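Local coordinates for broad specificity aminotransferase (PDB 4WB0), which probably catalyses the pyridoxal phosphate-dependent transfer of amino groups between a broad range of amino acids, aspartate among them, and 2-oxo acids such as 2-oxoglutarate, at residues N207-L212 against R242-R247; M93-T98 against V251-S256; Y135-T140 against C192-T197. One frame throughout, in Å; residues are numbered along the deposited sequence.

Interaction 1: N207-L212 against R242-R247; sequences NEIASL and RLFARR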
loop_
_atom_site.group_PDB
_atom_site.type_symbol
_atom_site.label_atom_id
_atom_site.label_comp_id
_atom_site.label_asym_id
_atom_site.label_seq_id
_atom_site.Cartn_x
_atom_site.Cartn_y
_atom_site.Cartn_z
ATOM N N ASN A 207 -22.199 13.200 -22.616
ATOM C CA ASN A 207 -21.687 14.330 -23.364
ATOM C C ASN A 207 -22.201 15.675 -22.782
ATOM O O ASN A 207 -21.439 16.651 -22.669
ATOM C CB ASN A 207 -22.038 14.221 -24.826
ATOM C CG ASN A 207 -21.184 15.137 -25.677
ATOM O OD1 ASN A 207 -19.939 15.142 -25.574
ATOM N ND2 ASN A 207 -21.828 15.952 -26.454
ATOM N N GLU A 208 -23.438 15.698 -22.304
ATOM C CA GLU A 208 -23.947 16.909 -21.653
ATOM C C GLU A 208 -23.189 17.203 -20.358
ATOM O O GLU A 208 -22.902 18.355 -20.055
ATOM C CB GLU A 208 -25.434 16.812 -21.316
ATOM C CG GLU A 208 -26.407 16.770 -22.475
ATOM C CD GLU A 208 -27.857 16.724 -21.961
ATOM O OE1 GLU A 208 -28.566 15.720 -22.224
ATOM O OE2 GLU A 208 -28.280 17.674 -21.251
ATOM N N ILE A 209 -22.893 16.166 -19.586
ATOM C CA ILE A 209 -22.123 16.337 -18.370
ATOM C C ILE A 209 -20.730 16.891 -18.677
ATOM O O ILE A 209 -20.274 17.827 -18.028
ATOM C CB ILE A 209 -22.010 14.998 -17.576
ATOM C CG1 ILE A 209 -23.367 14.588 -17.034
ATOM C CG2 ILE A 209 -21.056 15.162 -16.405
ATOM C CD1 ILE A 209 -23.352 13.174 -16.548
ATOM N N ALA A 210 -20.084 16.363 -19.710
ATOM C CA ALA A 210 -18.768 16.876 -20.125
ATOM C C ALA A 210 -18.800 18.383 -20.436
ATOM O O ALA A 210 -17.886 19.136 -20.071
ATOM C CB ALA A 210 -18.277 16.111 -21.366
ATOM N N SER A 211 -19.792 18.797 -21.214
ATOM C CA SER A 211 -19.927 20.215 -21.564
ATOM C C SER A 211 -20.130 21.091 -20.328
ATOM O O SER A 211 -19.651 22.231 -20.312
ATOM C CB SER A 211 -21.071 20.440 -22.580
ATOM O OG SER A 211 -20.731 19.837 -23.830
ATOM N N LEU A 212 -20.841 20.599 -19.320
ATOM C CA LEU A 212 -21.020 21.354 -18.065
ATOM C C LEU A 212 -19.744 21.409 -17.261
ATOM O O LEU A 212 -19.437 22.430 -16.684
ATOM C CB LEU A 212 -22.114 20.748 -17.193
ATOM C CG LEU A 212 -23.522 20.774 -17.800
ATOM C CD1 LEU A 212 -24.466 19.983 -16.885
ATOM C CD2 LEU A 212 -24.018 22.179 -17.947
ATOM N N ARG A 242 -13.429 7.794 -22.358
ATOM C CA ARG A 242 -12.877 8.081 -23.671
ATOM C C ARG A 242 -13.496 9.373 -24.226
ATOM O O ARG A 242 -12.843 10.150 -24.888
ATOM C CB ARG A 242 -13.110 6.915 -24.597
ATOM C CG ARG A 242 -12.197 5.727 -24.224
ATOM C CD ARG A 242 -12.442 4.505 -25.055
ATOM N NE ARG A 242 -11.731 3.355 -24.482
ATOM C CZ ARG A 242 -11.655 2.171 -25.077
ATOM N NH1 ARG A 242 -12.252 1.951 -26.253
ATOM N NH2 ARG A 242 -11.022 1.179 -24.473
ATOM N N LEU A 243 -14.751 9.584 -23.900
ATOM C CA LEU A 243 -15.468 10.789 -24.322
ATOM C C LEU A 243 -14.834 12.001 -23.679
ATOM O O LEU A 243 -14.524 13.000 -24.358
ATOM C CB LEU A 243 -16.940 10.725 -23.920
ATOM C CG LEU A 243 -17.717 12.023 -24.170
ATOM C CD1 LEU A 243 -17.844 12.248 -25.637
ATOM C CD2 LEU A 243 -19.098 11.859 -23.592
ATOM N N PHE A 244 -14.599 11.899 -22.382
ATOM C CA PHE A 244 -14.114 13.048 -21.627
ATOM C C PHE A 244 -12.702 13.384 -22.081
ATOM O O PHE A 244 -12.348 14.571 -22.230
ATOM C CB PHE A 244 -14.156 12.771 -20.106
ATOM C CG PHE A 244 -15.511 13.065 -19.440
ATOM C CD1 PHE A 244 -16.675 12.664 -20.002
ATOM C CD2 PHE A 244 -15.565 13.674 -18.208
ATOM C CE1 PHE A 244 -17.877 12.908 -19.414
ATOM C CE2 PHE A 244 -16.797 13.896 -17.576
ATOM C CZ PHE A 244 -17.947 13.512 -18.196
ATOM N N ALA A 245 -11.933 12.354 -22.402
ATOM C CA ALA A 245 -10.606 12.554 -22.963
ATOM C C ALA A 245 -10.724 13.280 -24.306
ATOM O O ALA A 245 -10.026 14.267 -24.567
ATOM C CB ALA A 245 -9.904 11.231 -23.118
ATOM N N ARG A 246 -11.606 12.778 -25.176
ATOM C CA ARG A 246 -11.776 13.348 -26.523
ATOM C C ARG A 246 -12.253 14.829 -26.420
ATOM O O ARG A 246 -11.885 15.724 -27.218
ATOM C CB ARG A 246 -12.783 12.528 -27.317
ATOM C CG ARG A 246 -12.779 12.747 -28.812
ATOM C CD ARG A 246 -13.446 11.537 -29.525
ATOM N NE ARG A 246 -14.525 10.943 -28.725
ATOM C CZ ARG A 246 -14.519 9.707 -28.208
ATOM N NH1 ARG A 246 -13.503 8.864 -28.387
ATOM N NH2 ARG A 246 -15.553 9.301 -27.501
ATOM N N ARG A 247 -13.052 15.101 -25.417
ATOM C CA ARG A 247 -13.578 16.484 -25.212
ATOM C C ARG A 247 -12.513 17.443 -24.593
ATOM O O ARG A 247 -12.760 18.648 -24.470
ATOM C CB ARG A 247 -14.778 16.503 -24.280
ATOM C CG ARG A 247 -16.085 15.888 -24.780
ATOM C CD ARG A 247 -16.708 16.555 -25.971
ATOM N NE ARG A 247 -16.926 17.991 -25.772
ATOM C CZ ARG A 247 -18.008 18.542 -25.228
ATOM N NH1 ARG A 247 -19.050 17.830 -24.810
ATOM N NH2 ARG A 247 -18.042 19.844 -25.139
#
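Bends at chi2 (-63°) and chi3 (-54°) curl the Arg247 side chain back toward helix 207-212, where its guanidinium meets Asn207 and Ser211, residues one helical turn apart. Ser211 OG lies in the guanidinium plane and is gripped end-on by both terminal nitrogens of Arg247, 2.8 Å from NH1 and 3.0 Å from NH2. A second bond of Arg247 NH1, 2.9 Å long, goes to Asn207 OD1. It meets that oxygen from above the carbonyl plane rather than on a lone pair, the two side chains crossing at about a right angle. Three bonds thus fix the rotation of the guanidinium. The helices joined here belong to successive beta-alpha-beta crossovers packed on the mixed sheet of the large aminotransferase domain; their axes pass 10.0 Å apart at a crossing angle of -40°. Beside these polar groups the contact turns apolar. Ala210 CB sits over one face of Phe244, shifted toward the ring's margin, in a CH-pi contact 4.1 Å from the ring centroid. Ile209 CG2 comes to the edge of the same ring, 3.9 Å from Phe244 CZ, and Phe222 of strand 219-224 also meets Phe244. Leu243 CD2 packs 3.5 Å from Asn207 N.

Interaction 2: M93-T98 against V251-S256; sequences MTYGDT and VLLAQS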
loop_
_atom_site.group_PDB
_atom_site.type_symbol
_atom_site.label_atom_id
_atom_site.label_comp_id
_atom_site.label_asym_id
_atom_site.label_seq_id
_atom_site.Cartn_x
_atom_site.Cartn_y
_atom_site.Cartn_z
ATOM N N MET A 93 -6.057 -0.054 -21.716
ATOM C CA MET A 93 -7.356 -0.758 -21.606
ATOM C C MET A 93 -8.521 0.219 -21.409
ATOM O O MET A 93 -9.594 0.047 -21.972
ATOM C CB MET A 93 -7.343 -1.753 -20.427
ATOM C CG MET A 93 -8.662 -2.574 -20.232
ATOM S SD MET A 93 -8.581 -3.594 -18.728
ATOM C CE MET A 93 -8.853 -2.345 -17.500
ATOM N N THR A 94 -8.299 1.269 -20.628
ATOM C CA THR A 94 -9.418 2.213 -20.394
ATOM C C THR A 94 -9.470 3.248 -21.510
ATOM O O THR A 94 -10.545 3.487 -22.037
ATOM C CB THR A 94 -9.355 2.822 -19.017
ATOM O OG1 THR A 94 -10.571 3.607 -18.731
ATOM C CG2 THR A 94 -8.104 3.621 -18.819
ATOM N N TYR A 95 -8.344 3.833 -21.939
ATOM C CA TYR A 95 -8.426 4.893 -22.986
ATOM C C TYR A 95 -8.371 4.444 -24.415
ATOM O O TYR A 95 -8.642 5.220 -25.319
ATOM C CB TYR A 95 -7.324 5.936 -22.714
ATOM C CG TYR A 95 -7.689 6.782 -21.523
ATOM C CD1 TYR A 95 -8.820 7.591 -21.567
ATOM C CD2 TYR A 95 -6.935 6.769 -20.397
ATOM C CE1 TYR A 95 -9.176 8.376 -20.485
ATOM C CE2 TYR A 95 -7.262 7.562 -19.266
ATOM C CZ TYR A 95 -8.400 8.354 -19.334
ATOM O OH TYR A 95 -8.715 9.151 -18.283
ATOM N N GLY A 96 -8.094 3.173 -24.657
ATOM C CA GLY A 96 -8.071 2.709 -26.037
ATOM C C GLY A 96 -6.641 2.614 -26.546
ATOM O O GLY A 96 -5.736 3.256 -26.023
ATOM N N ASP A 97 -6.422 1.794 -27.564
ATOM C CA ASP A 97 -5.096 1.681 -28.155
ATOM C C ASP A 97 -4.699 2.997 -28.845
ATOM O O ASP A 97 -3.567 3.159 -29.281
ATOM C CB ASP A 97 -5.061 0.507 -29.137
ATOM C CG ASP A 97 -5.595 -0.790 -28.521
ATOM O OD1 ASP A 97 -5.530 -0.931 -27.277
ATOM O OD2 ASP A 97 -6.083 -1.664 -29.281
ATOM N N THR A 98 -5.638 3.939 -28.921
ATOM C CA THR A 98 -5.382 5.249 -29.516
ATOM C C THR A 98 -4.503 6.110 -28.600
ATOM O O THR A 98 -3.629 6.841 -29.074
ATOM C CB THR A 98 -6.720 6.011 -29.823
ATOM O OG1 THR A 98 -7.223 6.679 -28.646
ATOM C CG2 THR A 98 -7.764 5.046 -30.362
ATOM N N VAL A 251 -8.760 14.610 -17.157
ATOM C CA VAL A 251 -9.345 13.570 -16.383
ATOM C C VAL A 251 -8.295 12.998 -15.420
ATOM O O VAL A 251 -7.221 12.592 -15.867
ATOM C CB VAL A 251 -9.852 12.394 -17.269
ATOM C CG1 VAL A 251 -10.284 11.255 -16.372
ATOM C CG2 VAL A 251 -11.000 12.848 -18.206
ATOM N N LEU A 252 -8.669 12.905 -14.147
ATOM C CA LEU A 252 -7.930 12.123 -13.153
ATOM C C LEU A 252 -8.736 10.818 -13.009
ATOM O O LEU A 252 -9.949 10.881 -12.792
ATOM C CB LEU A 252 -7.830 12.872 -11.809
ATOM C CG LEU A 252 -6.881 12.229 -10.730
ATOM C CD1 LEU A 252 -5.432 12.231 -11.207
ATOM C CD2 LEU A 252 -7.039 12.976 -9.452
ATOM N N LEU A 253 -8.095 9.651 -13.116
ATOM C CA LEU A 253 -8.844 8.372 -13.084
ATOM C C LEU A 253 -8.177 7.323 -12.246
ATOM O O LEU A 253 -6.986 7.065 -12.385
ATOM C CB LEU A 253 -9.011 7.839 -14.502
ATOM C CG LEU A 253 -9.933 6.633 -14.714
ATOM C CD1 LEU A 253 -10.618 6.810 -16.051
ATOM C CD2 LEU A 253 -9.114 5.405 -14.696
ATOM N N ALA A 254 -8.976 6.755 -11.361
ATOM C CA ALA A 254 -8.586 5.642 -10.449
ATOM C C ALA A 254 -9.139 4.321 -10.947
ATOM O O ALA A 254 -10.331 4.180 -11.171
ATOM C CB ALA A 254 -9.073 5.928 -9.067
ATOM N N GLN A 255 -8.244 3.360 -11.151
ATOM C CA GLN A 255 -8.563 2.100 -11.805
ATOM C C GLN A 255 -8.236 0.928 -10.898
ATOM O O GLN A 255 -7.177 0.938 -10.267
ATOM C CB GLN A 255 -7.775 2.026 -13.079
ATOM C CG GLN A 255 -7.906 0.799 -13.844
ATOM C CD GLN A 255 -7.049 0.920 -15.090
ATOM O OE1 GLN A 255 -5.820 1.113 -15.003
ATOM N NE2 GLN A 255 -7.688 0.874 -16.233
ATOM N N SER A 256 -9.106 -0.067 -10.895
ATOM C CA SER A 256 -8.972 -1.323 -10.135
ATOM C C SER A 256 -9.092 -2.568 -11.030
ATOM O O SER A 256 -9.916 -2.599 -11.950
ATOM C CB SER A 256 -10.020 -1.396 -9.066
ATOM O OG SER A 256 -10.014 -2.664 -8.383
HETATM O O HOH W 1 -6.701 9.791 -16.652
#
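Tyr95 OH reaches the carbonyl of Val251, the residue before strand 252-256, through an ordered water, 2.7 Å from the hydroxyl, which in turn donates to Val251 O at 3.0 Å. The contact sets the C-terminal end of helix 84-95 against one face of the mixed sheet at the core of the large aminotransferase domain, where strand 252-256 lies between strands 219-224 and 268-274. Alternate residues Val251, Leu253 and Gln255 turn to the helix. Val251 CG1 packs against the phenol oxygen, 3.2 Å from Tyr95 OH, while the water approaches from a different direction. Leu253 CD1 approaches the Tyr95 ring obliquely, 3.8 Å from OH of that tyrosine, and also borders Thr94 OG1, a buried hydroxyl with no polar partner in the model. Further along the strand the Gln255 chain stretches fully out, placing its amide beside Thr94, with NE2 of Gln255 3.8 Å from CB of Thr94. Two bonds beyond the segments fix the turn of that amide: OE1 with Thr270 OG1 of the neighbouring strand, NE2 with Ala90 O of the helix. A bend at chi3 (76°) directs the Met93 methyl to the same group, bringing Met93 CE within 3.7 Å of Gln255 NE2.

Interaction 3: Y135-T140 against C192-T197; sequences YLADPT and CAHNPT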
loop_
_atom_site.group_PDB
_atom_site.type_symbol
_atom_site.label_atom_id
_atom_site.label_comp_id
_atom_site.label_asym_id
_atom_site.label_seq_id
_atom_site.Cartn_x
_atom_site.Cartn_y
_atom_site.Cartn_z
ATOM N N TYR A 135 -17.485 16.967 -4.567
ATOM C CA TYR A 135 -18.813 16.438 -4.714
ATOM C C TYR A 135 -18.820 14.974 -5.014
ATOM O O TYR A 135 -18.125 14.535 -5.958
ATOM C CB TYR A 135 -19.522 17.139 -5.852
ATOM C CG TYR A 135 -19.938 18.546 -5.542
ATOM C CD1 TYR A 135 -19.040 19.576 -5.635
ATOM C CD2 TYR A 135 -21.251 18.827 -5.181
ATOM C CE1 TYR A 135 -19.433 20.875 -5.347
ATOM C CE2 TYR A 135 -21.646 20.060 -4.879
ATOM C CZ TYR A 135 -20.738 21.109 -4.986
ATOM O OH TYR A 135 -21.126 22.392 -4.705
ATOM N N LEU A 136 -19.624 14.249 -4.235
ATOM C CA LEU A 136 -19.801 12.800 -4.369
ATOM C C LEU A 136 -21.237 12.519 -4.759
ATOM O O LEU A 136 -22.127 13.317 -4.516
ATOM C CB LEU A 136 -19.473 12.044 -3.076
ATOM C CG LEU A 136 -18.170 12.398 -2.338
ATOM C CD1 LEU A 136 -17.943 11.583 -1.058
ATOM C CD2 LEU A 136 -17.062 12.165 -3.230
ATOM N N ALA A 137 -21.463 11.400 -5.420
ATOM C CA ALA A 137 -22.834 11.084 -5.802
ATOM C C ALA A 137 -23.703 10.810 -4.609
ATOM O O ALA A 137 -23.283 10.196 -3.623
ATOM C CB ALA A 137 -22.885 9.898 -6.691
ATOM N N ASP A 138 -24.968 11.133 -4.794
ATOM C CA ASP A 138 -26.022 10.793 -3.870
ATOM C C ASP A 138 -26.916 9.665 -4.414
ATOM O O ASP A 138 -27.734 9.933 -5.299
ATOM C CB ASP A 138 -26.864 12.047 -3.596
ATOM C CG ASP A 138 -28.101 11.764 -2.750
ATOM O OD1 ASP A 138 -28.071 10.819 -1.939
ATOM O OD2 ASP A 138 -29.117 12.487 -2.898
ATOM N N PRO A 139 -26.759 8.413 -3.908
ATOM C CA PRO A 139 -25.802 7.823 -2.930
ATOM C C PRO A 139 -24.463 7.384 -3.523
ATOM O O PRO A 139 -24.331 7.442 -4.759
ATOM C CB PRO A 139 -26.588 6.623 -2.382
ATOM C CG PRO A 139 -27.507 6.206 -3.480
ATOM C CD PRO A 139 -27.793 7.439 -4.321
ATOM N N THR A 140 -23.467 6.974 -2.710
ATOM C CA THR A 140 -22.191 6.432 -3.269
ATOM C C THR A 140 -21.489 5.494 -2.242
ATOM O O THR A 140 -21.778 5.535 -1.073
ATOM C CB THR A 140 -21.193 7.608 -3.719
ATOM O OG1 THR A 140 -20.066 7.096 -4.477
ATOM C CG2 THR A 140 -20.658 8.371 -2.513
ATOM N N CYS A 192 -18.346 3.757 -14.925
ATOM C CA CYS A 192 -19.512 2.930 -15.339
ATOM C C CYS A 192 -19.945 2.082 -14.143
ATOM O O CYS A 192 -19.202 2.009 -13.148
ATOM C CB CYS A 192 -19.181 2.023 -16.504
ATOM S SG CYS A 192 -18.131 0.626 -16.013
ATOM N N ALA A 193 -21.126 1.477 -14.198
ATOM C CA ALA A 193 -21.635 0.638 -13.089
ATOM C C ALA A 193 -21.594 1.419 -11.771
ATOM O O ALA A 193 -20.895 1.045 -10.806
ATOM C CB ALA A 193 -20.841 -0.658 -12.964
ATOM N N HIS A 194 -22.336 2.525 -11.733
ATOM C CA HIS A 194 -22.450 3.290 -10.508
ATOM C C HIS A 194 -22.758 2.400 -9.300
ATOM O O HIS A 194 -23.657 1.552 -9.314
ATOM C CB HIS A 194 -23.521 4.368 -10.650
ATOM C CG HIS A 194 -23.675 5.198 -9.429
ATOM N ND1 HIS A 194 -24.583 4.885 -8.439
ATOM C CD2 HIS A 194 -23.020 6.312 -9.014
ATOM C CE1 HIS A 194 -24.472 5.763 -7.461
ATOM N NE2 HIS A 194 -23.528 6.636 -7.779
ATOM N N ASN A 195 -21.945 2.570 -8.268
ATOM C CA ASN A 195 -22.106 1.889 -6.989
ATOM C C ASN A 195 -22.691 2.862 -5.934
ATOM O O ASN A 195 -21.997 3.822 -5.570
ATOM C CB ASN A 195 -20.739 1.341 -6.568
ATOM C CG ASN A 195 -20.737 0.714 -5.155
ATOM O OD1 ASN A 195 -21.781 0.468 -4.560
ATOM N ND2 ASN A 195 -19.536 0.441 -4.632
ATOM N N PRO A 196 -23.891 2.589 -5.359
ATOM C CA PRO A 196 -24.615 1.322 -5.314
ATOM C C PRO A 196 -25.801 1.152 -6.273
ATOM O O PRO A 196 -26.383 0.074 -6.287
ATOM C CB PRO A 196 -25.096 1.303 -3.869
ATOM C CG PRO A 196 -25.537 2.743 -3.658
ATOM C CD PRO A 196 -24.554 3.567 -4.442
ATOM N N THR A 197 -26.147 2.146 -7.075
ATOM C CA THR A 197 -27.472 2.156 -7.732
ATOM C C THR A 197 -27.519 1.287 -9.016
ATOM O O THR A 197 -28.581 0.848 -9.433
ATOM C CB THR A 197 -27.919 3.560 -8.158
ATOM O OG1 THR A 197 -27.020 4.035 -9.139
ATOM C CG2 THR A 197 -27.924 4.555 -7.013
#
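Two cis-proline turns meet here at the C-terminal ends of the parallel strands in the large domain of a class I aminotransferase: Asp138-Pro139, at the end of strand 134-138, and Asn195-Pro196, part of the Asn-Pro-Thr-Gly signature that follows strand 186-190. In relatives this end of the sheet carries the cofactor site, and the asparagine of the signature contacts pyridoxal phosphate. Asn195 OD1 is hydrogen-bonded to Arg386, consistent with the arginine that holds the substrate carboxylate in related enzymes. The His194 ring spans from one segment to the other. With CG anti to the backbone N (chi1 -179°), the imidazole extends to segment 135-140 and presents its edge. Pro139 O lies in the ring plane, 3.2 Å from His194 CE1 and equally 3.2 Å from His194 NE2, while Ala137 CB comes in near the same plane, 3.5 Å from that NE2. The ring is held at ND1 within its own turn: His194 ND1 shares a 2.7 Å hydrogen bond with Thr197 OG1 and accepts a weak one from Thr197 N. Tyr161 stacks on the imidazole, further limiting its tilt. The prolines pack directly, their rings crossing at a slant with Pro139 CG 4.0 Å from Pro196 CG. Thr197 CG2 adds a methyl 3.9 Å from Pro139 CG, and Phe363 of strand 361-363 packs against Pro139, Pro196 and Thr197 together. Thr140 takes part through its backbone, its hydroxyl being engaged by His190 and His144. Its alpha carbon makes a CA-H...O contact with the second turn, Thr140 CA to Asn195 O, 3.5 Å long and 148° at the hydrogen.

Interactions 1 and 2 share an element: helix 239-246, which supplies the second segment of interaction 1, leads along the chain into strand 252-256 of interaction 2. Their centres lie 14 Å apart, and Arg242 joins them directly, its NE 2.7 Å from Thr94 O and its NH2 3.1 Å from Met93 O, probable hydrogen bonds to the end of helix 84-95. Interaction 3 stands apart, its centre about 18 Å from that of interaction 1 and 19 Å from that of interaction 2, but it reaches the same sheet as interaction 2. Of the three, it is the one that probably borders the cofactor site; interaction 1 packs two helices together and interaction 2 sets the end of a helix against a strand.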